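Local coordinates for ferric iron-binding protein HitA (Pseudomonas aeruginosa PAO1, PDB 6IWF) that binds ferric iron as a bacterial solute-binding protein and probably delivers it for uptake into the cell, at residues 3-15 with 48-60. Residues are numbered along the deposited sequence; the frame is centred on the assembly and turned at random.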
# COMPACT_ATOMS: atom_id res chain seq x y z
N VAL A 3 -2.43 -1.20 -31.05
CA VAL A 3 -3.20 -1.04 -29.82
C VAL A 3 -2.42 -0.20 -28.82
O VAL A 3 -1.20 -0.33 -28.67
CB VAL A 3 -3.55 -2.42 -29.22
CG1 VAL A 3 -4.17 -2.27 -27.83
CG2 VAL A 3 -4.52 -3.15 -30.12
N THR A 4 -3.13 0.70 -28.14
CA THR A 4 -2.60 1.43 -26.99
C THR A 4 -3.46 1.09 -25.78
O THR A 4 -4.66 1.36 -25.78
CB THR A 4 -2.60 2.94 -27.27
OG1 THR A 4 -1.66 3.23 -28.31
CG2 THR A 4 -2.22 3.72 -26.01
N LEU A 5 -2.85 0.46 -24.78
CA LEU A 5 -3.53 0.23 -23.50
C LEU A 5 -3.49 1.51 -22.67
O LEU A 5 -2.51 2.26 -22.70
CB LEU A 5 -2.86 -0.90 -22.72
CG LEU A 5 -3.02 -2.34 -23.19
CD1 LEU A 5 -2.32 -3.32 -22.24
CD2 LEU A 5 -4.50 -2.70 -23.33
N THR A 6 -4.56 1.76 -21.93
CA THR A 6 -4.62 2.86 -20.98
C THR A 6 -4.49 2.28 -19.58
O THR A 6 -5.29 1.42 -19.19
CB THR A 6 -5.91 3.66 -21.12
OG1 THR A 6 -6.02 4.19 -22.45
CG2 THR A 6 -5.93 4.82 -20.13
N LEU A 7 -3.47 2.72 -18.84
CA LEU A 7 -3.23 2.30 -17.47
C LEU A 7 -3.62 3.44 -16.54
O LEU A 7 -3.04 4.53 -16.62
CB LEU A 7 -1.76 1.93 -17.25
CG LEU A 7 -1.34 1.66 -15.80
CD1 LEU A 7 -2.08 0.41 -15.29
CD2 LEU A 7 0.18 1.49 -15.67
N TYR A 8 -4.59 3.19 -15.67
CA TYR A 8 -4.90 4.10 -14.57
C TYR A 8 -3.98 3.73 -13.41
O TYR A 8 -4.14 2.65 -12.82
CB TYR A 8 -6.37 3.99 -14.16
CG TYR A 8 -7.33 4.80 -15.01
CD1 TYR A 8 -6.99 5.18 -16.31
CD2 TYR A 8 -8.57 5.19 -14.52
CE1 TYR A 8 -7.86 5.92 -17.09
CE2 TYR A 8 -9.45 5.93 -15.30
CZ TYR A 8 -9.09 6.29 -16.58
OH TYR A 8 -9.95 7.02 -17.36
N ASN A 9 -3.02 4.60 -13.09
CA ASN A 9 -1.96 4.26 -12.14
C ASN A 9 -2.12 5.06 -10.85
O ASN A 9 -1.77 6.25 -10.79
CB ASN A 9 -0.56 4.50 -12.72
CG ASN A 9 0.52 4.20 -11.70
OD1 ASN A 9 0.35 3.30 -10.88
ND2 ASN A 9 1.61 4.97 -11.72
N GLY A 10 -2.61 4.38 -9.81
CA GLY A 10 -2.63 4.87 -8.45
C GLY A 10 -1.38 4.55 -7.65
O GLY A 10 -1.21 5.10 -6.56
N GLN A 11 -0.51 3.68 -8.16
CA GLN A 11 0.78 3.45 -7.54
C GLN A 11 1.71 4.61 -7.85
O GLN A 11 1.37 5.54 -8.57
CB GLN A 11 1.40 2.14 -8.01
CG GLN A 11 1.44 1.03 -6.97
CD GLN A 11 2.48 1.27 -5.89
OE1 GLN A 11 2.93 2.40 -5.67
NE2 GLN A 11 2.86 0.21 -5.20
N HIS A 12 2.92 4.56 -7.29
CA HIS A 12 3.87 5.65 -7.46
C HIS A 12 4.19 5.86 -8.94
O HIS A 12 4.18 4.93 -9.75
CB HIS A 12 5.14 5.34 -6.67
CG HIS A 12 4.99 5.60 -5.20
ND1 HIS A 12 4.06 6.48 -4.69
CD2 HIS A 12 5.65 5.09 -4.13
CE1 HIS A 12 4.16 6.51 -3.37
NE2 HIS A 12 5.11 5.68 -3.01
N ALA A 13 4.44 7.13 -9.30
CA ALA A 13 4.58 7.51 -10.70
C ALA A 13 5.68 6.71 -11.40
O ALA A 13 5.46 6.16 -12.49
CB ALA A 13 4.87 9.01 -10.80
N ALA A 14 6.86 6.62 -10.78
CA ALA A 14 7.98 5.93 -11.41
C ALA A 14 7.74 4.44 -11.53
O ALA A 14 8.30 3.79 -12.42
CB ALA A 14 9.27 6.19 -10.63
N THR A 15 6.95 3.86 -10.63
CA THR A 15 6.64 2.43 -10.73
C THR A 15 5.73 2.16 -11.92
O THR A 15 5.92 1.18 -12.66
CB THR A 15 5.99 1.96 -9.43
OG1 THR A 15 6.83 2.32 -8.31
CG2 THR A 15 5.77 0.45 -9.43
N GLU A 48 -17.13 7.29 -15.15
CA GLU A 48 -17.00 7.14 -16.60
C GLU A 48 -17.79 5.94 -17.12
O GLU A 48 -18.23 5.95 -18.28
CB GLU A 48 -15.52 6.99 -16.99
CG GLU A 48 -14.73 8.29 -17.05
CD GLU A 48 -13.22 8.05 -17.06
OE1 GLU A 48 -12.77 6.93 -16.74
OE2 GLU A 48 -12.47 9.00 -17.39
N GLY A 49 -17.95 4.90 -16.30
CA GLY A 49 -18.80 3.78 -16.68
C GLY A 49 -18.28 3.06 -17.90
O GLY A 49 -17.12 2.63 -17.97
N ALA A 50 -19.16 2.91 -18.90
CA ALA A 50 -18.80 2.18 -20.11
C ALA A 50 -17.87 2.98 -21.01
O ALA A 50 -17.10 2.40 -21.78
CB ALA A 50 -20.06 1.78 -20.88
N ARG A 51 -17.92 4.31 -20.91
CA ARG A 51 -17.07 5.19 -21.69
C ARG A 51 -15.66 5.29 -21.14
O ARG A 51 -14.83 5.98 -21.75
CB ARG A 51 -17.68 6.59 -21.77
CG ARG A 51 -19.06 6.66 -22.40
CD ARG A 51 -19.58 8.09 -22.42
NE ARG A 51 -20.83 8.21 -23.17
CZ ARG A 51 -21.45 9.36 -23.40
NH1 ARG A 51 -20.95 10.50 -22.95
NH2 ARG A 51 -22.59 9.36 -24.09
N SER A 52 -15.36 4.64 -20.02
CA SER A 52 -14.03 4.75 -19.44
C SER A 52 -13.00 4.20 -20.41
O SER A 52 -13.16 3.07 -20.90
CB SER A 52 -13.92 4.00 -18.11
OG SER A 52 -12.61 4.18 -17.57
N PRO A 53 -11.95 4.95 -20.73
CA PRO A 53 -10.87 4.40 -21.56
C PRO A 53 -9.95 3.46 -20.82
O PRO A 53 -9.09 2.83 -21.46
CB PRO A 53 -10.13 5.66 -22.01
CG PRO A 53 -10.28 6.60 -20.84
CD PRO A 53 -11.66 6.32 -20.28
N ALA A 54 -10.12 3.30 -19.50
CA ALA A 54 -9.19 2.50 -18.71
C ALA A 54 -9.24 1.04 -19.12
O ALA A 54 -10.32 0.44 -19.24
CB ALA A 54 -9.52 2.63 -17.22
N ASP A 55 -8.07 0.45 -19.33
CA ASP A 55 -7.96 -0.98 -19.58
C ASP A 55 -7.49 -1.75 -18.36
O ASP A 55 -7.98 -2.86 -18.12
CB ASP A 55 -7.00 -1.23 -20.75
CG ASP A 55 -7.52 -0.64 -22.05
OD1 ASP A 55 -8.61 -1.08 -22.49
OD2 ASP A 55 -6.85 0.26 -22.60
N VAL A 56 -6.56 -1.17 -17.61
CA VAL A 56 -5.96 -1.78 -16.42
C VAL A 56 -5.92 -0.71 -15.34
O VAL A 56 -5.61 0.45 -15.61
CB VAL A 56 -4.54 -2.32 -16.72
CG1 VAL A 56 -3.85 -2.80 -15.44
CG2 VAL A 56 -4.60 -3.45 -17.75
N LEU A 57 -6.25 -1.11 -14.11
CA LEU A 57 -6.12 -0.25 -12.94
C LEU A 57 -5.05 -0.82 -12.02
O LEU A 57 -5.04 -2.03 -11.75
CB LEU A 57 -7.45 -0.14 -12.19
CG LEU A 57 -7.42 0.60 -10.84
CD1 LEU A 57 -7.11 2.07 -11.01
CD2 LEU A 57 -8.74 0.40 -10.11
N TYR A 58 -4.17 0.04 -11.54
CA TYR A 58 -3.06 -0.36 -10.67
C TYR A 58 -3.12 0.55 -9.45
O TYR A 58 -3.05 1.77 -9.61
CB TYR A 58 -1.74 -0.20 -11.42
CG TYR A 58 -0.46 -0.67 -10.75
CD1 TYR A 58 -0.48 -1.53 -9.65
CD2 TYR A 58 0.77 -0.25 -11.23
CE1 TYR A 58 0.73 -1.96 -9.07
CE2 TYR A 58 1.95 -0.66 -10.66
CZ TYR A 58 1.93 -1.50 -9.59
OH TYR A 58 3.14 -1.89 -9.05
N THR A 59 -3.32 -0.03 -8.27
CA THR A 59 -3.52 0.77 -7.06
C THR A 59 -2.46 0.47 -6.00
O THR A 59 -1.93 -0.65 -5.92
CB THR A 59 -4.91 0.55 -6.45
OG1 THR A 59 -5.06 -0.82 -6.08
CG2 THR A 59 -6.00 0.98 -7.42
N GLU A 60 -2.20 1.48 -5.18
CA GLU A 60 -1.33 1.32 -4.02
C GLU A 60 -1.92 0.39 -2.98
O GLU A 60 -1.19 -0.33 -2.28
CB GLU A 60 -1.07 2.69 -3.39
CG GLU A 60 0.33 3.21 -3.54
CD GLU A 60 0.63 4.27 -2.52
OE1 GLU A 60 1.58 4.08 -1.73
OE2 GLU A 60 -0.09 5.30 -2.50
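Y8 lays one ring face on A54 CB, which sits 3.5 Å above the ring centre. At the ring's edge, Y8 OH donates to E48 OE1 (2.9 Å) on the syn lone pair; S52 OG also bonds this oxygen, and Q44 holds OE2. On the opposite sheet face the Y58 ring carries Q11 CG, offset toward the rim: chi1 (-109°) sets CG there, and a bend at chi2 (-73°) turns the amide back, where OE1 accepts from H12 N (2.7 Å). Strands 4-9 and 56-59 pair in parallel through Y8 N to V56 O and Y58 N to Y8 O; G10 N, just past strand 4-9, continues to Y58 O. T6 N meets the anti lone pair of D55 OD2 (2.8 Å, 166°), S235 OG holds OD1, and T6 O takes D55 N and V56 N. H12 and E60, iron ligands with no iron bound here, lie just past the strands' C-terminal ends, H12 NE2 4.1 Å from E60 OE1, which bonds to Y196, a third ligand. Strand 4-9 lies between 30-35 and 56-59, linked by beta-alpha-beta crossovers through helices 13-27 and 38-48, as in the periplasmic-binding-protein fold; helix 38-48 covers Y8, and helix 238-248 touches L5 and Y58.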